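Local atomic coordinates of putative acyl-CoA thioester hydrolase YbhC (Escherichia coli K-12, PDB entry 3GRH), a protein that is a putative thioesterase of the outer membrane that belongs to the pectinesterase family yet neither binds pectin nor has pectinesterase activity. Residues M176-S179 / C180-K183; T252-G255 / V256-L260; H89-I92 / Q93-V96; G151-P154 / A155-R158. All blocks are in the same frame, centred on the assembly; numbering follows the deposited sequence.

Contact 1 of 4, residues M176-S179 / C180-K183; sequences MYDS and CQSK
Gln181 folds back over Tyr177 and Asp178 near the C-terminal end of helix 174-181, a short helix packed against the outside of the parallel beta-helix. The backbone bonds come first. Tyr177 O takes two amides, Gln181 N at 3.0 Å and Cys180 N, so the i+4 and i+3 pairings share one acceptor. Ser182 N closes the next turn on Asp178 O. Just before it, Ser179 OG turns back and donates to Met176 O at 2.7 Å.

The side-chain polar contact is a single straight bond: Gln181 NE2 donates to Asp178 OD1 over 2.8 Å with an angle of 173°. The acceptor lies in the amide plane, and carboxylate and amide are nearly coplanar. A sharp bend at chi2 (98°) turns the amide back toward the carboxylate.

The nonpolar part belongs to the same glutamine, whose CB sits over a face of the Tyr177 ring, 3.9 Å from its centroid, in a CH-pi contact. Shortened to an alanine, this residue would keep its CB near the ring, but the Asp178 carboxylate would probably lose its amide mate and be free to turn. The Tyr177 ring also meets those of Tyr167 and Trp157.

Cys180 ties the helix to Cys192 by a disulfide; chi1 of -61° swings its SG beside the backbone N, 3.7 Å from Met176 O.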
loop_
_atom_site.group_PDB
_atom_site.type_symbol
_atom_site.label_atom_id
_atom_site.label_comp_id
_atom_site.label_asym_id
_atom_site.label_seq_id
_atom_site.Cartn_x
_atom_site.Cartn_y
_atom_site.Cartn_z
ATOM N N MET A 176 17.635 3.317 9.677
ATOM C CA MET A 176 16.770 3.595 8.497
ATOM C C MET A 176 17.361 4.734 7.656
ATOM O O MET A 176 17.626 4.589 6.451
ATOM C CB MET A 176 15.358 3.935 8.956
ATOM C CG MET A 176 14.681 2.738 9.570
ATOM S SD MET A 176 13.113 3.027 10.401
ATOM C CE MET A 176 12.043 3.248 8.989
ATOM N N TYR A 177 17.644 5.858 8.304
ATOM C CA TYR A 177 18.204 7.003 7.647
ATOM C C TYR A 177 19.527 6.654 7.047
ATOM O O TYR A 177 19.782 7.018 5.904
ATOM C CB TYR A 177 18.354 8.127 8.622
ATOM C CG TYR A 177 18.991 9.331 8.016
ATOM C CD1 TYR A 177 18.229 10.164 7.180
ATOM C CD2 TYR A 177 20.321 9.605 8.199
ATOM C CE1 TYR A 177 18.800 11.251 6.575
ATOM C CE2 TYR A 177 20.878 10.687 7.626
ATOM C CZ TYR A 177 20.113 11.517 6.825
ATOM O OH TYR A 177 20.799 12.614 6.243
ATOM N N ASP A 178 20.364 5.954 7.798
ATOM C CA ASP A 178 21.751 5.652 7.351
ATOM C C ASP A 178 21.786 4.743 6.137
ATOM O O ASP A 178 22.634 4.882 5.280
ATOM C CB ASP A 178 22.510 5.005 8.483
ATOM C CG ASP A 178 23.993 5.005 8.297
ATOM O OD1 ASP A 178 24.569 5.935 7.689
ATOM O OD2 ASP A 178 24.562 4.028 8.818
ATOM N N SER A 179 20.835 3.842 6.020
ATOM C CA SER A 179 20.757 2.981 4.827
ATOM C C SER A 179 20.530 3.742 3.530
ATOM O O SER A 179 20.909 3.287 2.425
ATOM C CB SER A 179 19.672 1.890 4.978
ATOM O OG SER A 179 18.341 2.404 4.951
ATOM N N CYS A 180 19.957 4.917 3.639
ATOM C CA CYS A 180 19.713 5.749 2.475
ATOM C C CYS A 180 20.842 6.771 2.278
ATOM O O CYS A 180 21.239 7.075 1.161
ATOM C CB CYS A 180 18.443 6.499 2.703
ATOM S SG CYS A 180 16.978 5.422 2.915
ATOM N N GLN A 181 21.324 7.338 3.372
ATOM C CA GLN A 181 22.121 8.548 3.311
ATOM C C GLN A 181 23.514 8.205 2.848
ATOM O O GLN A 181 24.206 9.043 2.310
ATOM C CB GLN A 181 22.136 9.270 4.656
ATOM C CG GLN A 181 22.953 8.656 5.768
ATOM C CD GLN A 181 24.314 9.244 5.947
ATOM O OE1 GLN A 181 24.597 10.366 5.513
ATOM N NE2 GLN A 181 25.182 8.485 6.579
ATOM N N SER A 182 23.906 6.960 3.086
ATOM C CA SER A 182 25.196 6.422 2.686
ATOM C C SER A 182 25.350 6.207 1.171
ATOM O O SER A 182 26.449 6.017 0.674
ATOM C CB SER A 182 25.368 5.072 3.421
ATOM O OG SER A 182 24.135 4.374 3.453
ATOM N N LYS A 183 24.246 6.211 0.432
ATOM C CA LYS A 183 24.297 5.917 -0.990
ATOM C C LYS A 183 25.121 6.947 -1.710
ATOM O O LYS A 183 25.063 8.137 -1.409
ATOM C CB LYS A 183 22.898 5.863 -1.604
ATOM C CG LYS A 183 22.056 4.730 -1.074
ATOM C CD LYS A 183 20.636 4.837 -1.683
ATOM C CE LYS A 183 19.699 3.769 -1.166
ATOM N NZ LYS A 183 18.307 4.056 -1.672
#

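Contact 2 of 4, residues T252-G255 / V256-L260; sequences TNSG and VQNRL
Ser254 and Arg259 meet where the chain doubles back, and here the contact is tight. Ser254 holds OG on the far side of CB from its own backbone N (chi1 178°), and the hydroxyl thereby reaches across the loop, where OG accepts from Arg259 N at 3.1 Å and donates to Gly255 O at 2.8 Å, which uses the hydroxyl in both roles. Beyond it Leu260 turns one methyl inward: CD2 presses on Thr252 CB at 3.5 Å, closer than usual for two carbons, and equally close to Asn253 OD1. Thr252 OG1 accepts from Ser254 N at 2.9 Å, making an ST turn, and is also bonded to Asp231. The Asn253 amide nitrogen holds the chain just beyond, at Glu261 O and Arg264 O.

The opposite end is looser. A type I beta turn from Gly255 to Asn258 reverses the chain, yet its closing bond, Asn258 N to Gly255 O, is weak at 3.4 Å. Val256, Gln257 and Arg259 are exposed, and a water bridges the two arms, accepting from Gly255 N and donating to Arg259 O. The Leu260 side chain lies about 12 Å from that of Asp280, the predicted nucleophile.

The loop leaves strand 249-251 beside strand 228-230, where Arg229 binds Asn258 OD1, while Val256 rests on Tyr175 of helix 174-181 and Asn258 ND2 reaches Ser179 there through a weak bond.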
loop_
_atom_site.group_PDB
_atom_site.type_symbol
_atom_site.label_atom_id
_atom_site.label_comp_id
_atom_site.label_asym_id
_atom_site.label_seq_id
_atom_site.Cartn_x
_atom_site.Cartn_y
_atom_site.Cartn_z
ATOM N N THR A 252 6.788 -3.428 1.617
ATOM C CA THR A 252 7.889 -4.289 1.373
ATOM C C THR A 252 8.043 -5.260 2.519
ATOM O O THR A 252 7.317 -5.201 3.523
ATOM C CB THR A 252 9.261 -3.572 1.203
ATOM O OG1 THR A 252 9.928 -3.524 2.474
ATOM C CG2 THR A 252 9.235 -2.155 0.568
ATOM N N ASN A 253 8.894 -6.228 2.306
ATOM C CA ASN A 253 9.218 -7.250 3.253
ATOM C C ASN A 253 10.667 -7.102 3.734
ATOM O O ASN A 253 11.270 -8.029 4.215
ATOM C CB ASN A 253 8.952 -8.677 2.713
ATOM C CG ASN A 253 9.845 -9.086 1.654
ATOM O OD1 ASN A 253 10.443 -8.254 1.004
ATOM N ND2 ASN A 253 9.853 -10.398 1.365
ATOM N N SER A 254 11.203 -5.924 3.607
ATOM C CA SER A 254 12.539 -5.626 4.025
ATOM C C SER A 254 12.736 -5.792 5.504
ATOM O O SER A 254 11.833 -5.526 6.341
ATOM C CB SER A 254 12.804 -4.152 3.677
ATOM O OG SER A 254 14.091 -3.736 4.089
ATOM N N GLY A 255 13.971 -6.173 5.840
ATOM C CA GLY A 255 14.463 -6.101 7.210
ATOM C C GLY A 255 15.350 -4.888 7.342
ATOM O O GLY A 255 15.170 -3.890 6.644
ATOM N N VAL A 256 16.346 -4.956 8.213
ATOM C CA VAL A 256 17.160 -3.760 8.438
ATOM C C VAL A 256 18.101 -3.331 7.291
ATOM O O VAL A 256 18.597 -2.203 7.281
ATOM C CB VAL A 256 17.984 -3.902 9.712
ATOM C CG1 VAL A 256 17.057 -3.970 10.907
ATOM C CG2 VAL A 256 18.917 -5.083 9.595
ATOM N N GLN A 257 18.306 -4.217 6.319
ATOM C CA GLN A 257 19.078 -3.903 5.108
ATOM C C GLN A 257 18.430 -3.015 4.021
ATOM O O GLN A 257 19.083 -2.642 3.038
ATOM C CB GLN A 257 19.461 -5.222 4.437
ATOM C CG GLN A 257 20.427 -6.055 5.189
ATOM C CD GLN A 257 21.054 -7.114 4.288
ATOM O OE1 GLN A 257 22.023 -6.847 3.571
ATOM N NE2 GLN A 257 20.496 -8.323 4.321
ATOM N N ASN A 258 17.156 -2.649 4.198
ATOM C CA ASN A 258 16.448 -1.831 3.213
ATOM C C ASN A 258 16.502 -2.357 1.782
ATOM O O ASN A 258 16.973 -1.689 0.872
ATOM C CB ASN A 258 16.896 -0.354 3.311
ATOM C CG ASN A 258 15.993 0.581 2.593
ATOM O OD1 ASN A 258 14.881 0.256 2.316
ATOM N ND2 ASN A 258 16.483 1.790 2.304
ATOM N N ARG A 259 15.953 -3.559 1.564
ATOM C CA ARG A 259 15.832 -4.122 0.237
ATOM C C ARG A 259 14.825 -5.232 0.332
ATOM O O ARG A 259 14.616 -5.790 1.435
ATOM C CB ARG A 259 17.124 -4.730 -0.238
ATOM C CG ARG A 259 17.750 -5.656 0.719
ATOM C CD ARG A 259 19.171 -5.914 0.313
ATOM N NE ARG A 259 19.712 -7.096 0.967
ATOM C CZ ARG A 259 20.962 -7.529 0.813
ATOM N NH1 ARG A 259 21.821 -6.874 0.033
ATOM N NH2 ARG A 259 21.360 -8.629 1.446
ATOM N N LEU A 260 14.216 -5.552 -0.798
ATOM C CA LEU A 260 13.238 -6.654 -0.818
ATOM C C LEU A 260 13.976 -7.961 -0.510
ATOM O O LEU A 260 15.149 -8.142 -0.868
ATOM C CB LEU A 260 12.485 -6.717 -2.133
ATOM C CG LEU A 260 11.541 -5.570 -2.348
ATOM C CD1 LEU A 260 11.005 -5.530 -3.793
ATOM C CD2 LEU A 260 10.418 -5.623 -1.332
HETATM O O HOH W 1 16.067 -6.442 3.841
#

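Contact 3 of 4, residues H89-I92 / Q93-V96; sequences HTTI and QAAV
Ile92 and Val96 are joined by a short, nearly straight bond: Val96 N donates to Ile92 O at 2.9 Å, with an angle of 173°. Next comes the cap. Thr91 stands at the N-cap of helix 92-100, and its OG1 accepts from Ala94 N at 3.2 Å. A chi1 of 71° sets that oxygen between the backbone N and the carbonyl carbon, facing the start of the helix, where it lies close to Ala94 CB as well. The carbonyl of the same threonine takes Ala95 N, but weakly, at 3.4 Å.

Outward from these bonds His89 folds over the turn. Its ring lies with one face on the backbone of Ala95, whose CA is 3.9 Å from the centroid and only 12° off the normal, a CH-pi contact over the middle of the ring. The CD2 corner of the ring comes 3.8 Å from Ala94 CB. Among the buried residues, Ile92 CG2 and Val96 CG2 pack methyl to methyl at 4.2 Å. Ile92 also leans on Val79, Tyr117 and Val121 of the neighbouring strands, while Ala95 and Val96 touch Ile110. Gln93 OE1 accepts from the Tyr167 hydroxyl and from Tyr122 N.

The chemistry is thus divided: a hydroxyl serves one of the amides at the helix start, and aliphatic side chains press on the strands at the N-terminal end of the beta-helix, consistent with the capping helix of other pectinesterases.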
loop_
_atom_site.group_PDB
_atom_site.type_symbol
_atom_site.label_atom_id
_atom_site.label_comp_id
_atom_site.label_asym_id
_atom_site.label_seq_id
_atom_site.Cartn_x
_atom_site.Cartn_y
_atom_site.Cartn_z
ATOM N N HIS A 89 5.190 17.296 22.071
ATOM C CA HIS A 89 6.200 17.369 21.020
ATOM C C HIS A 89 5.696 18.156 19.841
ATOM O O HIS A 89 4.511 18.179 19.621
ATOM C CB HIS A 89 6.467 15.957 20.547
ATOM C CG HIS A 89 7.167 15.126 21.562
ATOM N ND1 HIS A 89 6.493 14.372 22.500
ATOM C CD2 HIS A 89 8.477 14.987 21.829
ATOM C CE1 HIS A 89 7.379 13.820 23.309
ATOM N NE2 HIS A 89 8.586 14.147 22.907
ATOM N N THR A 90 6.557 18.776 19.073
ATOM C CA THR A 90 6.111 19.611 17.939
ATOM C C THR A 90 6.354 18.950 16.589
ATOM O O THR A 90 5.964 19.486 15.531
ATOM C CB THR A 90 6.756 20.978 17.976
ATOM O OG1 THR A 90 8.165 20.798 18.081
ATOM C CG2 THR A 90 6.224 21.771 19.213
ATOM N N THR A 91 7.066 17.845 16.599
ATOM C CA THR A 91 7.238 17.061 15.377
ATOM C C THR A 91 6.885 15.639 15.678
ATOM O O THR A 91 6.970 15.173 16.810
ATOM C CB THR A 91 8.670 17.045 14.781
ATOM O OG1 THR A 91 9.579 16.276 15.591
ATOM C CG2 THR A 91 9.173 18.402 14.577
ATOM N N ILE A 92 6.483 14.934 14.628
ATOM C CA ILE A 92 5.998 13.587 14.826
ATOM C C ILE A 92 7.152 12.649 15.074
ATOM O O ILE A 92 7.103 11.778 15.984
ATOM C CB ILE A 92 5.163 13.093 13.653
ATOM C CG1 ILE A 92 3.950 14.059 13.458
ATOM C CG2 ILE A 92 4.808 11.665 13.856
ATOM C CD1 ILE A 92 3.154 13.798 12.278
ATOM N N GLN A 93 8.274 12.899 14.398
ATOM C CA GLN A 93 9.463 12.097 14.639
ATOM C C GLN A 93 9.923 12.170 16.069
ATOM O O GLN A 93 10.317 11.147 16.621
ATOM C CB GLN A 93 10.629 12.458 13.722
ATOM C CG GLN A 93 11.794 11.535 13.799
ATOM C CD GLN A 93 11.495 10.210 13.199
ATOM O OE1 GLN A 93 11.296 10.153 12.017
ATOM N NE2 GLN A 93 11.546 9.163 13.972
ATOM N N ALA A 94 9.851 13.337 16.704
ATOM C CA ALA A 94 10.261 13.461 18.091
ATOM C C ALA A 94 9.415 12.631 19.031
ATOM O O ALA A 94 9.929 12.085 20.046
ATOM C CB ALA A 94 10.257 14.933 18.466
ATOM N N ALA A 95 8.105 12.580 18.780
ATOM C CA ALA A 95 7.220 11.782 19.592
ATOM C C ALA A 95 7.470 10.314 19.356
ATOM O O ALA A 95 7.389 9.543 20.257
ATOM C CB ALA A 95 5.725 12.105 19.268
ATOM N N VAL A 96 7.646 9.899 18.112
ATOM C CA VAL A 96 8.008 8.496 17.813
ATOM C C VAL A 96 9.262 8.093 18.527
ATOM O O VAL A 96 9.316 7.064 19.129
ATOM C CB VAL A 96 8.160 8.254 16.301
ATOM C CG1 VAL A 96 8.821 6.901 15.989
ATOM C CG2 VAL A 96 6.803 8.390 15.590
#

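Contact 4 of 4, residues G151-P154 / A155-R158; sequences GMSP and ADWR
Ser153 and Asp156 meet at the start of helix 154-161, Asp156 coming just after Ala155 in its first turn. Here the cap is made: Asp156 N donates to Ser153 OG at 3.2 Å, the serine hydroxyl being set between its own backbone N and carbonyl carbon by a chi1 of 61°. The Asp156 carboxylate answers indirectly, through a water that accepts from Ser153 N and donates to OD2 at 2.8 Å. A negative group at this helix start would be expected to suit the helix dipole.

Trp157 comes next, its N bonded to Ser153 O at 2.9 Å. Met152 approaches the indole at its edge, with SD in the ring plane and 3.9 Å from CD1, a Met-aromatic contact; the bent chain then lays CE against the backbone at Trp157 N, 3.7 Å away. The indole NE1 is taken up by Cys192 O.

Arg158 N completes the turn on Pro154 O at 2.8 Å. Its side chain doubles back at chi3 (-63°), bringing a guanidinium face over that carbonyl oxygen, off its centre, with Ala155 CA under the same face. NH1 lies 3.7 Å from Pro154 CB and bonds to Gln181 O. A leucine in its place would probably leave Gln181 O without this donor and take away the flat group that lies over the first turn.

Serine at the N-cap followed by proline, which has no amide hydrogen to satisfy, is a classic way to begin an alpha helix.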
loop_
_atom_site.group_PDB
_atom_site.type_symbol
_atom_site.label_atom_id
_atom_site.label_comp_id
_atom_site.label_asym_id
_atom_site.label_seq_id
_atom_site.Cartn_x
_atom_site.Cartn_y
_atom_site.Cartn_z
ATOM N N GLY A 151 14.464 10.023 -8.038
ATOM C CA GLY A 151 15.493 10.486 -8.895
ATOM C C GLY A 151 16.440 11.511 -8.329
ATOM O O GLY A 151 17.415 11.901 -9.024
ATOM N N MET A 152 16.145 12.035 -7.168
ATOM C CA MET A 152 16.915 13.099 -6.556
ATOM C C MET A 152 18.280 12.610 -6.092
ATOM O O MET A 152 18.506 11.435 -5.800
ATOM C CB MET A 152 16.118 13.824 -5.478
ATOM C CG MET A 152 16.188 13.214 -4.170
ATOM S SD MET A 152 14.858 13.687 -3.017
ATOM C CE MET A 152 15.325 15.371 -2.710
ATOM N N SER A 153 19.232 13.551 -6.054
ATOM C CA SER A 153 20.550 13.235 -5.611
ATOM C C SER A 153 20.570 12.933 -4.127
ATOM O O SER A 153 19.755 13.465 -3.386
ATOM C CB SER A 153 21.550 14.392 -5.870
ATOM O OG SER A 153 21.211 15.607 -5.181
ATOM N N PRO A 154 21.494 12.054 -3.693
ATOM C CA PRO A 154 21.642 11.904 -2.247
ATOM C C PRO A 154 21.907 13.150 -1.488
ATOM O O PRO A 154 21.360 13.337 -0.404
ATOM C CB PRO A 154 22.764 10.867 -2.108
ATOM C CG PRO A 154 22.674 10.071 -3.415
ATOM C CD PRO A 154 22.287 11.064 -4.439
ATOM N N ALA A 155 22.724 14.066 -2.004
ATOM C CA ALA A 155 22.921 15.311 -1.283
ATOM C C ALA A 155 21.660 16.136 -1.050
ATOM O O ALA A 155 21.469 16.685 0.041
ATOM C CB ALA A 155 23.933 16.121 -2.031
ATOM N N ASP A 156 20.846 16.275 -2.084
ATOM C CA ASP A 156 19.546 16.969 -2.003
ATOM C C ASP A 156 18.609 16.245 -1.070
ATOM O O ASP A 156 17.939 16.878 -0.286
ATOM C CB ASP A 156 18.911 17.117 -3.384
ATOM C CG ASP A 156 19.606 18.153 -4.236
ATOM O OD1 ASP A 156 20.568 18.819 -3.738
ATOM O OD2 ASP A 156 19.192 18.299 -5.418
ATOM N N TRP A 157 18.610 14.917 -1.111
ATOM C CA TRP A 157 17.836 14.078 -0.181
ATOM C C TRP A 157 18.208 14.300 1.253
ATOM O O TRP A 157 17.372 14.552 2.104
ATOM C CB TRP A 157 17.979 12.616 -0.561
ATOM C CG TRP A 157 17.121 11.682 0.221
ATOM C CD1 TRP A 157 15.878 11.260 -0.082
ATOM C CD2 TRP A 157 17.487 11.030 1.413
ATOM N NE1 TRP A 157 15.419 10.392 0.851
ATOM C CE2 TRP A 157 16.379 10.252 1.821
ATOM C CE3 TRP A 157 18.650 11.016 2.209
ATOM C CZ2 TRP A 157 16.434 9.452 2.931
ATOM C CZ3 TRP A 157 18.672 10.260 3.332
ATOM C CH2 TRP A 157 17.561 9.512 3.701
ATOM N N ARG A 158 19.510 14.268 1.541
ATOM C CA ARG A 158 19.974 14.470 2.907
ATOM C C ARG A 158 19.594 15.818 3.462
ATOM O O ARG A 158 19.241 15.928 4.622
ATOM C CB ARG A 158 21.497 14.327 2.974
ATOM C CG ARG A 158 21.999 12.904 2.928
ATOM C CD ARG A 158 23.448 12.773 3.275
ATOM N NE ARG A 158 24.327 13.452 2.359
ATOM C CZ ARG A 158 24.881 12.936 1.264
ATOM N NH1 ARG A 158 24.689 11.673 0.892
ATOM N NH2 ARG A 158 25.677 13.709 0.558
HETATM O O HOH W 2 18.521 16.161 -7.061
#

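In the fold
Along the chain the order is contact 3, contact 4, contact 1, contact 2. Contacts 4 and 1 lie on the consecutive helices 154-161 and 174-181, with centres about 11 Å apart, and meet directly: Trp157 packs on Tyr177 and Cys180. Contact 2, centred about 13 Å from contact 1, touches helix 174-181 through Asn258, so these three join two helices and a loop outside the parallel strands. Contact 3 stands apart, its centre 21 to 24 Å from the others, on helix 92-100 at the N-terminal end of the beta-helix. Contact 2 comes nearest the predicted nucleophile, whereas contacts 1, 3 and 4 lie away from the annotated sites.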